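Local coordinates for protein acetyltransferase (Brucella abortus str. 2308 A, PDB 4ZBG) that binds acetyl-coenzyme A and probably transfers its acetyl group to an amine acceptor, as GNAT-family N-acetyltransferases do, at residues A20-V25 with T54-A59; E42-L47 with H68-P73; E107-L112 with R130-K135. All coordinates share one frame; numbering follows the deposited sequence. Where two conformers were deposited one is given.

Overall arrangement
All three contacts are buried where their side chains touch, but they lie on two faces of one sheet. Contacts 1 and 2 share a face: helix 19-30 and helix 40-49 pack on the neighbouring strands 55-61 and 64-76, and the centres of the two contacts are about 9 Å apart. Ser56 and His68 join them inside, and the Arg23-Asp45 salt bridge joins their helices farther out. Contact 3, centred about 17 Å from the centre of contact 2, lies beyond the other face, where Leu55, Leu57 and Phe71 meet helix 100-114. Contacts 1 and 2 add buried polar groups to apolar packing; contact 3 pairs a buried apolar centre with an exposed arginine, Arg131, that binds acetyl-CoA.

Contact 1: A20-V25 with T54-A59; sequences AEIRQV and TLSLVA
Ile22 of helix 19-30 and Val58 of strand 55-61 make the apolar part of this contact almost alone. Ile22 CG1 lies 3.6 Å from Val58 CG1, and Ile22 CD1 reaches the same methyl at 3.7 Å, so the outer arm of the isoleucine lies against a single branch of the valine. The two side chains cross at about a right angle. The chi1 of -73° sets Ile22 CG1 anti to the carbonyl carbon, and the extended chi2 of 168° then carries CD1 onward over the strand. There it comes within 4.3 Å of Ser56 OG, a looser touch of methyl on hydroxyl.

The polar part is gathered at Ser56, which is buried and faces the helix together with Val58. Its chi1 of 177° turns OG anti to the backbone N. Ser56 OG is hydrogen-bonded to Glu14 OE1, and a probable second hydrogen bond joins Ser56 OG and His68 NE2. The hydroxyl thus has partners beside the apolar pair, and Ile22, which also touches Glu14 and His68, helps to cover the group.

Backbone bonds keep each element in shape: Gln24 N to Ala20 O and Val25 N to Glu21 O, both 2.9 Å, in the helix, and pairings with strands 10-13 and 64-76 on the two edges of the strand. Thr54 and Leu55 both face Phe71, a classic beta bulge at the strand's start. Leu57 points to the other face of the sheet, against helix 100-114. Two helices, 19-30 and 40-49, that follow strand 10-13 in the chain before its antiparallel neighbour 55-61, the first packing on that strand, are the opening of the GNAT fold.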
loop_
_atom_site.group_PDB
_atom_site.type_symbol
_atom_site.label_atom_id
_atom_site.label_comp_id
_atom_site.label_asym_id
_atom_site.label_seq_id
_atom_site.Cartn_x
_atom_site.Cartn_y
_atom_site.Cartn_z
ATOM N N ALA A 20 -1.880 2.754 -16.115
ATOM C CA ALA A 20 -1.240 1.680 -16.863
ATOM C C ALA A 20 0.153 1.423 -16.327
ATOM O O ALA A 20 0.542 0.285 -16.112
ATOM C CB ALA A 20 -1.198 2.004 -18.353
ATOM N N GLU A 21 0.910 2.487 -16.099
ATOM C CA GLU A 21 2.268 2.322 -15.612
ATOM C C GLU A 21 2.334 1.758 -14.189
ATOM O O GLU A 21 3.201 0.939 -13.875
ATOM C CB GLU A 21 3.024 3.633 -15.691
ATOM C CG GLU A 21 4.482 3.435 -15.458
ATOM C CD GLU A 21 5.316 4.585 -15.943
ATOM O OE1 GLU A 21 4.781 5.499 -16.606
ATOM O OE2 GLU A 21 6.520 4.564 -15.677
ATOM N N ILE A 22 1.426 2.199 -13.325
ATOM C CA ILE A 22 1.340 1.638 -11.981
ATOM C C ILE A 22 1.133 0.131 -12.078
ATOM O O ILE A 22 1.764 -0.645 -11.356
ATOM C CB ILE A 22 0.209 2.305 -11.172
ATOM C CG1 ILE A 22 0.607 3.725 -10.760
ATOM C CG2 ILE A 22 -0.170 1.453 -9.956
ATOM C CD1 ILE A 22 -0.540 4.540 -10.210
ATOM N N ARG A 23 0.238 -0.292 -12.963
ATOM C CA ARG A 23 -0.043 -1.712 -13.074
ATOM C C ARG A 23 1.149 -2.476 -13.642
ATOM O O ARG A 23 1.452 -3.576 -13.209
ATOM C CB ARG A 23 -1.307 -1.962 -13.892
ATOM C CG ARG A 23 -1.660 -3.431 -13.997
ATOM C CD ARG A 23 -3.129 -3.604 -14.240
ATOM N NE ARG A 23 -3.475 -5.004 -14.442
ATOM C CZ ARG A 23 -4.717 -5.464 -14.468
ATOM N NH1 ARG A 23 -5.743 -4.649 -14.242
ATOM N NH2 ARG A 23 -4.924 -6.752 -14.691
ATOM N N GLN A 24 1.862 -1.858 -14.575
ATOM C CA GLN A 24 3.070 -2.469 -15.125
ATOM C C GLN A 24 4.139 -2.682 -14.049
ATOM O O GLN A 24 4.763 -3.740 -13.975
ATOM C CB GLN A 24 3.622 -1.597 -16.248
ATOM C CG GLN A 24 4.894 -2.113 -16.891
ATOM C CD GLN A 24 5.529 -1.098 -17.833
ATOM O OE1 GLN A 24 4.928 -0.072 -18.163
ATOM N NE2 GLN A 24 6.756 -1.377 -18.258
ATOM N N VAL A 25 4.347 -1.676 -13.211
ATOM C CA VAL A 25 5.318 -1.795 -12.131
ATOM C C VAL A 25 4.895 -2.872 -11.127
ATOM O O VAL A 25 5.703 -3.704 -10.700
ATOM C CB VAL A 25 5.533 -0.434 -11.451
ATOM C CG1 VAL A 25 6.366 -0.599 -10.201
ATOM C CG2 VAL A 25 6.203 0.536 -12.427
ATOM N N THR A 54 -8.003 4.422 -1.250
ATOM C CA THR A 54 -7.988 5.576 -0.367
ATOM C C THR A 54 -6.801 6.472 -0.650
ATOM O O THR A 54 -6.925 7.699 -0.709
ATOM C CB THR A 54 -7.911 5.120 1.088
ATOM O OG1 THR A 54 -8.987 4.215 1.350
ATOM C CG2 THR A 54 -8.008 6.311 2.025
ATOM N N LEU A 55 -5.646 5.847 -0.821
ATOM C CA LEU A 55 -4.424 6.572 -1.083
ATOM C C LEU A 55 -3.563 5.745 -2.017
ATOM O O LEU A 55 -3.407 4.537 -1.820
ATOM C CB LEU A 55 -3.691 6.851 0.231
ATOM C CG LEU A 55 -2.410 7.665 0.111
ATOM C CD1 LEU A 55 -2.680 9.044 -0.445
ATOM C CD2 LEU A 55 -1.745 7.762 1.471
ATOM N N SER A 56 -3.013 6.397 -3.036
ATOM C CA SER A 56 -2.202 5.720 -4.030
ATOM C C SER A 56 -1.056 6.656 -4.356
ATOM O O SER A 56 -1.279 7.746 -4.889
ATOM C CB SER A 56 -3.038 5.448 -5.276
ATOM O OG SER A 56 -2.254 4.842 -6.289
ATOM N N LEU A 57 0.159 6.252 -3.987
ATOM C CA LEU A 57 1.339 7.086 -4.196
ATOM C C LEU A 57 2.287 6.405 -5.151
ATOM O O LEU A 57 2.416 5.177 -5.141
ATOM C CB LEU A 57 2.088 7.331 -2.887
ATOM C CG LEU A 57 1.334 7.976 -1.729
ATOM C CD1 LEU A 57 2.262 8.138 -0.534
ATOM C CD2 LEU A 57 0.733 9.309 -2.135
ATOM N N VAL A 58 2.969 7.215 -5.954
ATOM C CA VAL A 58 4.033 6.731 -6.819
ATOM C C VAL A 58 5.347 7.415 -6.475
ATOM O O VAL A 58 5.373 8.573 -6.049
ATOM C CB VAL A 58 3.707 6.907 -8.313
ATOM C CG1 VAL A 58 2.529 6.036 -8.716
ATOM C CG2 VAL A 58 3.473 8.383 -8.651
ATOM N N ALA A 59 6.435 6.677 -6.662
ATOM C CA ALA A 59 7.776 7.229 -6.676
ATOM C C ALA A 59 8.146 7.377 -8.144
ATOM O O ALA A 59 8.114 6.402 -8.894
ATOM C CB ALA A 59 8.735 6.288 -5.994
#

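Contact 2: E42-L47 with H68-P73; sequences EIVDAL and HIAFSP
Leu47 of helix 40-49 and Ser72 of strand 64-76 form the closest part of this contact. Leu47 CD2 is 3.8 Å from Ser72 CB, and Leu47 CD1 stands 4.1 Å from the same carbon, so both methyls of the fork rest on the small serine side chain. Farther back along the strand, Val44 meets His68 from the opposite direction: CG1 and CG2 of the valine each lie 4.0 Å from His68 CE1. The histidine's chi1 of 171°, with CG anti to the backbone N, swings its ring along the strand to the valine. Between these two points the fit is slacker, with Val44 CG2 at 4.4 Å from Ala70 CB. The helix and strand segments run at 50° to each other, their axes 10.0 Å apart at closest approach.

The helix face turned from the strand is of another kind. Glu42 is exposed there, and the partly exposed Asp45 forms salt bridges with Arg23 and Arg48. On the far face of the strand, Ile69 and Phe71 pack on helix 100-114, placing strand 64-76 in the middle of the layered GNAT core. Toward the helix the His68 ring meets valine methyls by van der Waals contact alone, while its NE2 is probably paired within the sheet, on strand 55-61.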
loop_
_atom_site.group_PDB
_atom_site.type_symbol
_atom_site.label_atom_id
_atom_site.label_comp_id
_atom_site.label_asym_id
_atom_site.label_seq_id
_atom_site.Cartn_x
_atom_site.Cartn_y
_atom_site.Cartn_z
ATOM N N GLU A 42 -4.528 -6.242 -10.863
ATOM C CA GLU A 42 -5.992 -6.306 -10.926
ATOM C C GLU A 42 -6.617 -5.683 -9.693
ATOM O O GLU A 42 -7.622 -4.982 -9.780
ATOM C CB GLU A 42 -6.479 -7.756 -10.986
ATOM C CG GLU A 42 -6.155 -8.499 -12.254
ATOM C CD GLU A 42 -6.844 -9.850 -12.340
ATOM O OE1 GLU A 42 -7.925 -10.020 -11.726
ATOM O OE2 GLU A 42 -6.297 -10.742 -13.021
ATOM N N ILE A 43 -6.036 -5.978 -8.530
ATOM C CA ILE A 43 -6.576 -5.502 -7.268
ATOM C C ILE A 43 -6.517 -3.986 -7.187
ATOM O O ILE A 43 -7.490 -3.338 -6.817
ATOM C CB ILE A 43 -5.870 -6.172 -6.072
ATOM C CG1 ILE A 43 -6.244 -7.658 -6.008
ATOM C CG2 ILE A 43 -6.209 -5.449 -4.761
ATOM C CD1 ILE A 43 -5.372 -8.459 -5.078
ATOM N N VAL A 44 -5.369 -3.410 -7.530
ATOM C CA VAL A 44 -5.255 -1.961 -7.512
ATOM C C VAL A 44 -6.326 -1.343 -8.412
ATOM O O VAL A 44 -7.001 -0.386 -8.024
ATOM C CB VAL A 44 -3.833 -1.498 -7.904
ATOM C CG1 VAL A 44 -3.798 0.008 -8.104
ATOM C CG2 VAL A 44 -2.819 -1.914 -6.846
ATOM N N ASP A 45 -6.480 -1.889 -9.618
ATOM C CA ASP A 45 -7.446 -1.326 -10.554
ATOM C C ASP A 45 -8.886 -1.498 -10.065
ATOM O O ASP A 45 -9.718 -0.612 -10.262
ATOM C CB ASP A 45 -7.267 -1.917 -11.956
ATOM C CG ASP A 45 -6.021 -1.381 -12.664
ATOM O OD1 ASP A 45 -5.262 -0.590 -12.057
ATOM O OD2 ASP A 45 -5.797 -1.773 -13.828
ATOM N N ALA A 46 -9.166 -2.615 -9.402
ATOM C CA ALA A 46 -10.494 -2.864 -8.852
ATOM C C ALA A 46 -10.796 -1.940 -7.670
ATOM O O ALA A 46 -11.915 -1.451 -7.541
ATOM C CB ALA A 46 -10.643 -4.325 -8.459
ATOM N N LEU A 47 -9.806 -1.702 -6.807
ATOM C CA LEU A 47 -9.956 -0.712 -5.735
ATOM C C LEU A 47 -10.285 0.656 -6.315
ATOM O O LEU A 47 -11.198 1.334 -5.850
ATOM C CB LEU A 47 -8.695 -0.629 -4.880
ATOM C CG LEU A 47 -8.382 -1.816 -3.975
ATOM C CD1 LEU A 47 -6.997 -1.630 -3.412
ATOM C CD2 LEU A 47 -9.409 -1.949 -2.856
ATOM N N HIS A 68 5.163 2.007 -6.282
ATOM C CA HIS A 68 3.778 2.350 -6.031
ATOM C C HIS A 68 3.334 1.754 -4.699
ATOM O O HIS A 68 3.806 0.687 -4.293
ATOM C CB HIS A 68 2.883 1.809 -7.150
ATOM C CG HIS A 68 1.430 1.953 -6.850
ATOM N ND1 HIS A 68 0.647 0.899 -6.424
ATOM C CD2 HIS A 68 0.630 3.045 -6.855
ATOM C CE1 HIS A 68 -0.578 1.338 -6.195
ATOM N NE2 HIS A 68 -0.613 2.635 -6.453
ATOM N N ILE A 69 2.412 2.438 -4.025
ATOM C CA ILE A 69 1.788 1.895 -2.824
ATOM C C ILE A 69 0.296 2.202 -2.812
ATOM O O ILE A 69 -0.112 3.310 -3.174
ATOM C CB ILE A 69 2.508 2.378 -1.552
ATOM C CG1 ILE A 69 1.956 1.686 -0.302
ATOM C CG2 ILE A 69 2.419 3.900 -1.428
ATOM C CD1 ILE A 69 2.845 1.899 0.895
ATOM N N ALA A 70 -0.496 1.215 -2.391
ATOM C CA ALA A 70 -1.936 1.355 -2.217
ATOM C C ALA A 70 -2.336 1.227 -0.752
ATOM O O ALA A 70 -1.777 0.406 -0.021
ATOM C CB ALA A 70 -2.665 0.288 -3.019
ATOM N N PHE A 71 -3.329 2.019 -0.355
ATOM C CA PHE A 71 -4.024 1.851 0.911
ATOM C C PHE A 71 -5.515 1.827 0.641
ATOM O O PHE A 71 -5.991 2.520 -0.254
ATOM C CB PHE A 71 -3.735 3.007 1.859
ATOM C CG PHE A 71 -2.304 3.127 2.265
ATOM C CD1 PHE A 71 -1.387 3.783 1.460
ATOM C CD2 PHE A 71 -1.878 2.615 3.480
ATOM C CE1 PHE A 71 -0.072 3.911 1.851
ATOM C CE2 PHE A 71 -0.564 2.742 3.888
ATOM C CZ PHE A 71 0.343 3.388 3.073
ATOM N N SER A 72 -6.254 1.058 1.439
ATOM C CA SER A 72 -7.699 0.922 1.263
ATOM C C SER A 72 -8.330 0.646 2.624
ATOM O O SER A 72 -7.643 0.196 3.542
ATOM C CB SER A 72 -8.017 -0.202 0.258
ATOM O OG SER A 72 -7.441 -1.431 0.645
ATOM N N PRO A 73 -9.637 0.910 2.774
ATOM C CA PRO A 73 -10.233 0.717 4.101
ATOM C C PRO A 73 -10.359 -0.759 4.438
ATOM O O PRO A 73 -10.601 -1.579 3.551
ATOM C CB PRO A 73 -11.637 1.330 3.955
ATOM C CG PRO A 73 -11.573 2.180 2.721
ATOM C CD PRO A 73 -10.616 1.452 1.814
#

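Contact 3: E107-L112 with R130-K135. With ACO (acetyl coenzyme *a), chain B.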
loop_
_atom_site.group_PDB
_atom_site.type_symbol
_atom_site.label_atom_id
_atom_site.label_comp_id
_atom_site.label_asym_id
_atom_site.label_seq_id
_atom_site.Cartn_x
_atom_site.Cartn_y
_atom_site.Cartn_z
ATOM N N GLU A 107 5.808 7.773 3.741
ATOM C CA GLU A 107 5.010 8.882 3.258
ATOM C C GLU A 107 3.511 8.544 3.256
ATOM O O GLU A 107 2.677 9.372 3.642
ATOM C CB GLU A 107 5.510 9.345 1.890
ATOM C CG GLU A 107 4.755 10.532 1.346
ATOM C CD GLU A 107 4.790 11.748 2.250
ATOM O OE1 GLU A 107 5.764 11.940 3.025
ATOM O OE2 GLU A 107 3.828 12.531 2.164
ATOM N N GLY A 108 3.163 7.331 2.838
ATOM C CA GLY A 108 1.774 6.906 2.871
ATOM C C GLY A 108 1.184 6.910 4.267
ATOM O O GLY A 108 0.068 7.394 4.487
ATOM N N LEU A 109 1.939 6.379 5.226
ATOM C CA LEU A 109 1.478 6.366 6.611
ATOM C C LEU A 109 1.307 7.787 7.140
ATOM O O LEU A 109 0.347 8.075 7.852
ATOM C CB LEU A 109 2.445 5.586 7.489
ATOM C CG LEU A 109 2.523 4.092 7.183
ATOM C CD1 LEU A 109 3.669 3.486 7.978
ATOM C CD2 LEU A 109 1.209 3.385 7.483
ATOM N N ALA A 110 2.230 8.676 6.781
ATOM C CA ALA A 110 2.151 10.057 7.243
ATOM C C ALA A 110 0.894 10.720 6.692
ATOM O O ALA A 110 0.210 11.466 7.395
ATOM C CB ALA A 110 3.402 10.831 6.853
ATOM N N GLN A 111 0.568 10.426 5.438
ATOM C CA GLN A 111 -0.619 11.011 4.833
ATOM C C GLN A 111 -1.908 10.458 5.439
ATOM O O GLN A 111 -2.860 11.207 5.671
ATOM C CB GLN A 111 -0.574 10.883 3.310
ATOM C CG GLN A 111 0.492 11.792 2.711
ATOM C CD GLN A 111 0.389 11.929 1.214
ATOM O OE1 GLN A 111 -0.702 11.898 0.646
ATOM N NE2 GLN A 111 1.536 12.079 0.559
ATOM N N LEU A 112 -1.932 9.162 5.732
ATOM C CA LEU A 112 -3.081 8.588 6.435
ATOM C C LEU A 112 -3.267 9.216 7.803
ATOM O O LEU A 112 -4.379 9.606 8.159
ATOM C CB LEU A 112 -2.927 7.086 6.628
ATOM C CG LEU A 112 -3.237 6.153 5.465
ATOM C CD1 LEU A 112 -3.099 4.718 5.949
ATOM C CD2 LEU A 112 -4.627 6.401 4.886
ATOM N N ARG A 130 8.664 -3.425 10.905
ATOM C CA ARG A 130 8.906 -2.920 12.256
ATOM C C ARG A 130 9.474 -1.504 12.236
ATOM O O ARG A 130 9.254 -0.737 13.171
ATOM C CB ARG A 130 9.844 -3.849 13.025
ATOM C CG ARG A 130 9.233 -5.197 13.342
ATOM C CD ARG A 130 10.254 -6.121 13.989
ATOM N NE ARG A 130 10.898 -5.520 15.156
ATOM C CZ ARG A 130 10.462 -5.655 16.404
ATOM N NH1 ARG A 130 11.113 -5.073 17.404
ATOM N NH2 ARG A 130 9.372 -6.369 16.656
ATOM N N ARG A 131 10.203 -1.156 11.176
ATOM C CA ARG A 131 10.831 0.160 11.091
ATOM C C ARG A 131 9.804 1.281 10.951
ATOM O O ARG A 131 10.143 2.447 11.132
ATOM C CB ARG A 131 11.848 0.213 9.939
ATOM C CG ARG A 131 11.222 0.231 8.546
ATOM C CD ARG A 131 12.235 -0.137 7.465
ATOM N NE ARG A 131 12.739 -1.483 7.702
ATOM C CZ ARG A 131 13.864 -1.983 7.202
ATOM N NH1 ARG A 131 14.616 -1.278 6.364
ATOM N NH2 ARG A 131 14.228 -3.208 7.549
ATOM N N PHE A 132 8.560 0.931 10.628
ATOM C CA PHE A 132 7.493 1.918 10.523
ATOM C C PHE A 132 6.571 1.851 11.736
ATOM O O PHE A 132 5.522 2.498 11.761
ATOM C CB PHE A 132 6.672 1.701 9.249
ATOM C CG PHE A 132 7.501 1.353 8.043
ATOM C CD1 PHE A 132 8.283 2.317 7.420
ATOM C CD2 PHE A 132 7.506 0.061 7.534
ATOM C CE1 PHE A 132 9.053 1.995 6.309
ATOM C CE2 PHE A 132 8.277 -0.268 6.433
ATOM C CZ PHE A 132 9.053 0.703 5.814
ATOM N N GLY A 133 6.938 1.047 12.728
ATOM C CA GLY A 133 6.128 0.946 13.931
ATOM C C GLY A 133 5.104 -0.176 13.965
ATOM O O GLY A 133 4.379 -0.312 14.943
ATOM N N PHE A 134 5.030 -0.984 12.914
ATOM C CA PHE A 134 4.118 -2.123 12.919
ATOM C C PHE A 134 4.528 -3.170 13.944
ATOM O O PHE A 134 5.710 -3.480 14.101
ATOM C CB PHE A 134 4.033 -2.769 11.537
ATOM C CG PHE A 134 3.258 -1.963 10.539
ATOM C CD1 PHE A 134 1.895 -2.148 10.388
ATOM C CD2 PHE A 134 3.896 -1.014 9.759
ATOM C CE1 PHE A 134 1.184 -1.397 9.479
ATOM C CE2 PHE A 134 3.193 -0.268 8.850
ATOM C CZ PHE A 134 1.830 -0.463 8.708
ATOM N N LYS A 135 3.532 -3.722 14.629
ATOM C CA LYS A 135 3.764 -4.767 15.620
ATOM C C LYS A 135 2.911 -5.997 15.318
ATOM O O LYS A 135 1.840 -5.883 14.727
ATOM C CB LYS A 135 3.472 -4.239 17.026
ATOM C CG LYS A 135 4.386 -3.084 17.435
ATOM C CD LYS A 135 4.215 -2.710 18.897
ATOM C CE LYS A 135 2.807 -2.221 19.190
ATOM N NZ LYS A 135 2.638 -1.879 20.634
HETATM N N1A ACO B . 21.841 -0.029 2.375
HETATM C C2A ACO B . 21.627 -1.229 2.903
HETATM N N3A ACO B . 20.442 -1.813 2.848
HETATM C C4A ACO B . 19.413 -1.197 2.254
HETATM C C5A ACO B . 19.592 0.048 1.698
HETATM C C6A ACO B . 20.866 0.629 1.775
HETATM N N6A ACO B . 21.110 1.937 1.202
HETATM N N7A ACO B . 18.421 0.436 1.178
HETATM C C8A ACO B . 17.550 -0.534 1.413
HETATM N N9A ACO B . 18.124 -1.534 2.060
HETATM C C1B ACO B . 17.488 -2.776 2.497
HETATM C C2B ACO B . 16.519 -2.621 3.407
HETATM O O2B ACO B . 17.009 -2.512 4.762
HETATM C C3B ACO B . 15.584 -3.987 3.211
HETATM O O3B ACO B . 16.258 -5.138 3.788
HETATM P P3B ACO B . 15.911 -5.731 5.284
HETATM O O7A ACO B . 16.797 -6.944 5.445
HETATM O O8A ACO B . 14.448 -6.101 5.332
HETATM O O9A ACO B . 16.238 -4.647 6.287
HETATM C C4B ACO B . 15.491 -4.126 1.886
HETATM O O4B ACO B . 16.722 -3.354 1.275
HETATM C C5B ACO B . 14.260 -3.503 1.202
HETATM O O5B ACO B . 14.014 -2.227 1.740
HETATM P P1A ACO B . 13.618 -0.954 0.791
HETATM O O1A ACO B . 14.739 -0.564 -0.124
HETATM O O2A ACO B . 13.066 0.102 1.706
HETATM O O3A ACO B . 12.358 -1.490 -0.067
HETATM P P2A ACO B . 12.298 -1.778 -1.653
HETATM O O4A ACO B . 12.367 -0.496 -2.422
HETATM O O5A ACO B . 13.249 -2.876 -2.037
HETATM O O6A ACO B . 10.765 -2.290 -1.748
HETATM C CBP ACO B . 9.262 -4.145 -1.698
HETATM C CCP ACO B . 10.317 -3.347 -0.929
HETATM C CDP ACO B . 8.708 -5.220 -0.766
HETATM C CEP ACO B . 8.161 -3.181 -2.126
HETATM C CAP ACO B . 9.923 -4.776 -2.925
HETATM O OAP ACO B . 10.826 -5.761 -2.484
HETATM C C9P ACO B . 8.940 -5.413 -3.908
HETATM O O9P ACO B . 8.338 -4.783 -4.726
HETATM N N8P ACO B . 8.800 -6.835 -3.793
HETATM C C7P ACO B . 7.925 -7.588 -4.665
HETATM C C6P ACO B . 6.461 -7.298 -4.373
HETATM C C5P ACO B . 6.132 -7.541 -2.915
HETATM O O5P ACO B . 6.373 -8.575 -2.373
HETATM N N4P ACO B . 5.508 -6.459 -2.212
HETATM C C3P ACO B . 5.159 -6.608 -0.815
HETATM C C2P ACO B . 3.867 -7.401 -0.663
HETATM S S1P ACO B . 3.346 -7.345 1.074
HETATM C C ACO B . 2.468 -5.780 1.221
HETATM O O ACO B . 2.242 -5.120 0.257
HETATM C CH3 ACO B . 2.052 -5.357 2.620
#
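Arg131 NH2 donates to the 3'-phosphate oxygen O9A of acetyl-CoA at 2.8 Å, with an N-H...O angle of 163°. Its neighbour NH1 donates to the ribose hydroxyl O2B at 3.1 Å, nearly as straight at 166°. Both acceptors lie at the edge of the guanidinium, which spans phosphate and sugar. NE is held by Tyr128 O, fixing the group from its other end. With CG between the backbone N and the carbonyl carbon and a bend at chi3 (61°), the chain passes over Phe132 and brings the guanidinium to the cofactor; Arg131 CG sits 3.4 Å above the plane of the Phe132 ring, over its centre.

Helix 100-114 belongs to the GNAT cofactor site: Gly97, Gly99 and Gly101, around its start, bind acetyl-CoA through their backbone N-H groups, as in the family's pyrophosphate loop. Farther along this helix, Leu109 packs against the loop that carries Arg131. Leu109 CD1 touches Phe132 CB at 3.7 Å and Phe134 CE2 at 3.9 Å, and Leu109 CD2 approaches Phe134 CZ at 4.1 Å. Leu109 crosses Phe132 at about a right angle but meets Phe134 from the opposite direction. The Phe132 ring also packs edge-to-face with Tyr128, whose hydroxyl bonds to acetyl-CoA. One turn apart on the helix, Gln111 NE2 donates to the anti lone pair of Glu107 OE2 at 2.8 Å.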